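Local coordinates for protein nitrite transporter NirC (Salmonella enterica subsp. enterica serovar Typhimurium, PDB 4FC4) that forms a pentameric FNT-family channel in the bacterial inner membrane that carries nitrite into and out of the cell, at residues A17-S20 against G26-V29; V29-A34 against P106-G111. All blocks are in the same frame, centred on the assembly; numbering follows the deposited sequence.

Contact 1 (A17-S20 against G26-V29)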
# COMPACT_ATOMS: atom_id res chain seq x y z
N ALA B 17 33.68 3.23 12.26
CA ALA B 17 35.04 3.48 12.65
C ALA B 17 36.02 2.48 12.08
O ALA B 17 37.11 2.88 11.65
CB ALA B 17 35.15 3.50 14.16
N ARG B 18 35.65 1.18 12.08
CA ARG B 18 36.60 0.14 11.59
C ARG B 18 36.74 0.31 10.10
O ARG B 18 37.86 0.23 9.55
CB ARG B 18 36.23 -1.31 11.98
CG ARG B 18 36.52 -1.65 13.45
CD ARG B 18 36.33 -3.12 13.81
NE ARG B 18 34.96 -3.53 13.54
CZ ARG B 18 33.95 -3.42 14.40
NH1 ARG B 18 32.76 -3.80 14.02
NH2 ARG B 18 34.13 -2.95 15.63
N LEU B 19 35.61 0.60 9.46
CA LEU B 19 35.59 0.81 8.03
C LEU B 19 36.49 2.00 7.63
O LEU B 19 37.30 1.86 6.72
CB LEU B 19 34.17 1.00 7.54
CG LEU B 19 33.98 1.18 6.03
CD1 LEU B 19 34.44 -0.09 5.37
CD2 LEU B 19 32.51 1.47 5.68
N SER B 20 36.35 3.12 8.32
CA SER B 20 37.09 4.33 8.03
C SER B 20 38.61 4.09 8.08
O SER B 20 39.35 4.50 7.19
CB SER B 20 36.66 5.42 9.01
OG SER B 20 37.38 6.62 8.79
N GLY B 26 36.72 1.45 0.73
CA GLY B 26 35.31 1.04 0.91
C GLY B 26 34.52 2.11 1.65
O GLY B 26 33.40 2.33 1.33
N PHE B 27 35.15 2.81 2.61
CA PHE B 27 34.56 4.01 3.21
C PHE B 27 34.10 5.04 2.17
O PHE B 27 32.98 5.51 2.23
CB PHE B 27 35.48 4.70 4.26
CG PHE B 27 34.74 5.71 5.07
CD1 PHE B 27 33.98 5.31 6.18
CD2 PHE B 27 34.68 7.06 4.67
CE1 PHE B 27 33.25 6.24 6.91
CE2 PHE B 27 33.92 7.97 5.38
CZ PHE B 27 33.22 7.57 6.51
N TRP B 28 34.97 5.36 1.21
CA TRP B 28 34.62 6.36 0.21
C TRP B 28 33.63 5.84 -0.77
O TRP B 28 32.70 6.60 -1.13
CB TRP B 28 35.84 6.93 -0.50
CG TRP B 28 36.62 7.80 0.43
CD1 TRP B 28 37.64 7.43 1.28
CD2 TRP B 28 36.42 9.25 0.68
NE1 TRP B 28 38.11 8.49 2.01
CE2 TRP B 28 37.43 9.62 1.70
CE3 TRP B 28 35.58 10.24 0.16
CZ2 TRP B 28 37.56 10.93 2.17
CZ3 TRP B 28 35.74 11.56 0.64
CH2 TRP B 28 36.69 11.88 1.62
N VAL B 29 33.77 4.59 -1.20
CA VAL B 29 32.79 4.06 -2.16
C VAL B 29 31.38 4.13 -1.52
O VAL B 29 30.40 4.61 -2.09
CB VAL B 29 33.13 2.62 -2.64
CG1 VAL B 29 31.97 2.02 -3.41
CG2 VAL B 29 34.34 2.64 -3.55
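Leu19 and Ser20 close on Phe27 in a small, partly buried helix-helix contact at the turn between the N-terminal helix 3-22 and the first transmembrane helix, 24-51, of the FNT fold. The two helices follow each other almost directly in the chain, and Phe27 reaches back across the break between them. Its CG stands anti to the backbone N (chi1 -167°), which carries the ring away from its own helix and against the last turn of helix 3-22. There the ring meets two different surfaces. Ser20 covers one face, with its CA 3.7 Å from Phe27 CD1 and its hydroxyl over the same side of the ring. Leu19 comes to the edge, near the ring plane, and its CG lies 4.1 Å from Phe27 CD1. The isobutyl group also rests on the start of the second helix: Leu19 CD1 is 4.3 Å from Gly26 C. Gly26 N is hydrogen-bonded to Asn23 OD1 at the start of helix 24-51. Gln107 and Thr108 of helix 98-125 also pack against the Phe27 ring. The branch carbon of the leucine also lies against the backbone of the second helix, Leu19 CG being 4.0 Å from Phe27 N.

Contact 2 (V29-A34 against P106-G111)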
# COMPACT_ATOMS: atom_id res chain seq x y z
N VAL B 29 33.77 4.59 -1.20
CA VAL B 29 32.79 4.06 -2.16
C VAL B 29 31.38 4.13 -1.52
O VAL B 29 30.40 4.61 -2.09
CB VAL B 29 33.13 2.62 -2.64
CG1 VAL B 29 31.97 2.02 -3.41
CG2 VAL B 29 34.34 2.64 -3.55
N SER B 30 31.33 3.71 -0.29
CA SER B 30 30.11 3.50 0.42
C SER B 30 29.45 4.86 0.84
O SER B 30 28.22 5.00 0.78
CB SER B 30 30.41 2.52 1.56
OG SER B 30 29.26 2.26 2.30
N SER B 31 30.27 5.87 1.21
CA SER B 31 29.78 7.25 1.31
C SER B 31 29.33 7.86 -0.05
O SER B 31 28.32 8.57 -0.12
CB SER B 31 30.88 8.14 1.87
OG SER B 31 31.19 7.76 3.18
N ALA B 32 30.11 7.65 -1.13
CA ALA B 32 29.68 8.17 -2.46
C ALA B 32 28.33 7.54 -2.81
O ALA B 32 27.46 8.21 -3.38
CB ALA B 32 30.74 7.90 -3.54
N MET B 33 28.17 6.25 -2.50
CA MET B 33 26.93 5.57 -2.78
C MET B 33 25.74 6.31 -2.14
O MET B 33 24.74 6.55 -2.79
CB MET B 33 26.98 4.11 -2.32
CG MET B 33 27.91 3.17 -3.11
SD MET B 33 27.69 1.46 -2.51
CE MET B 33 28.32 0.45 -3.85
N ALA B 34 25.85 6.68 -0.87
CA ALA B 34 24.73 7.32 -0.22
C ALA B 34 24.33 8.64 -0.90
O ALA B 34 23.14 8.91 -1.04
CB ALA B 34 24.96 7.51 1.26
N PRO B 106 33.20 14.55 8.98
CA PRO B 106 33.55 15.36 7.78
C PRO B 106 33.89 14.49 6.54
O PRO B 106 33.55 14.86 5.39
CB PRO B 106 34.80 16.18 8.24
CG PRO B 106 35.25 15.56 9.54
CD PRO B 106 34.01 14.93 10.15
N GLN B 107 34.58 13.37 6.76
CA GLN B 107 34.78 12.39 5.69
C GLN B 107 33.46 11.88 5.08
O GLN B 107 33.35 11.79 3.84
CB GLN B 107 35.50 11.17 6.21
CG GLN B 107 36.83 11.39 6.89
CD GLN B 107 37.60 10.07 6.95
OE1 GLN B 107 38.77 10.07 7.28
NE2 GLN B 107 36.93 8.92 6.60
N THR B 108 32.50 11.50 5.93
CA THR B 108 31.25 10.92 5.40
C THR B 108 30.60 12.01 4.55
O THR B 108 30.13 11.77 3.44
CB THR B 108 30.29 10.48 6.52
OG1 THR B 108 31.01 9.76 7.55
CG2 THR B 108 29.13 9.58 5.94
N TRP B 109 30.57 13.21 5.10
CA TRP B 109 30.08 14.39 4.41
C TRP B 109 30.72 14.53 3.04
O TRP B 109 29.99 14.69 2.07
CB TRP B 109 30.41 15.62 5.26
CG TRP B 109 29.65 16.84 4.87
CD1 TRP B 109 28.44 17.30 5.39
CD2 TRP B 109 30.01 17.81 3.83
NE1 TRP B 109 28.06 18.46 4.79
CE2 TRP B 109 28.94 18.83 3.84
CE3 TRP B 109 31.10 17.98 2.96
CZ2 TRP B 109 28.96 19.94 2.99
CZ3 TRP B 109 31.12 19.11 2.11
CH2 TRP B 109 30.10 20.08 2.14
N LEU B 110 32.07 14.52 2.97
CA LEU B 110 32.79 14.70 1.71
C LEU B 110 32.45 13.60 0.70
O LEU B 110 32.26 13.90 -0.52
CB LEU B 110 34.31 14.80 1.91
CG LEU B 110 34.88 16.11 2.54
CD1 LEU B 110 36.36 16.02 2.86
CD2 LEU B 110 34.60 17.40 1.74
N GLY B 111 32.32 12.35 1.19
CA GLY B 111 31.98 11.24 0.33
C GLY B 111 30.59 11.41 -0.24
O GLY B 111 30.36 11.20 -1.41
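Ser31 and Ala32 pack against Thr108 and Gly111 where two transmembrane helices of the FNT fold, 24-51 and 98-125, cross at -58° with their local axes 8.1 Å apart. This is a glycine-mediated close crossing, buried inside the subunit. Along the first helix, Ser31 comes first, and its CB is directed toward helix 98-125. That CB sits 3.6 Å from Gly111 CA, in the place a side chain on residue 111 would need, and the bare glycine is what lets the backbones come so near: Ser31 CA and Gly111 CA are 4.7 Å apart. The hydroxyl, anti to the carbonyl carbon (chi1 -65°), turns back to bond Phe27 O one turn earlier and meets Thr108 only by packing, with OG 3.9 Å from Thr108 CG2. Thr108 OG1 is hydrogen-bonded to both His83 ND1 and Ile104 O, leaving the methyl for the serine. Ser31 O accepts a hydrogen bond from Asn112 ND2, the residue after Gly111. Ala32 follows on the flank; its methyl carbon CB stands 3.9 Å from Gly111 O. Its backbone comes closer still, in a CA-H...O contact with Ala32 CA 3.3 Å from Gly111 O and an angle of 146° at the hydrogen.

How the contacts relate
Contacts 1 and 2 follow one another along helix 24-51 and share Val29, their centres about 9 Å apart. Between them they pack three helices together: the N-terminal helix 3-22 against the start of helix 24-51, and the next turn of that helix against helix 98-125. Phe27 belongs to contact 1 but also reaches the partner helix of contact 2, its CZ lying 3.3 Å from Thr108 OG1. Gln107 also packs against contact 1, its NE2 3.2 Å from Ser20 OG and 3.4 Å from Phe27 CE2, while Trp28 CZ3 packs 3.5 Å from Gly111 N. Val29 touches Gly244 of the second subunit, so the shared residue also faces the subunit interface of the pentamer.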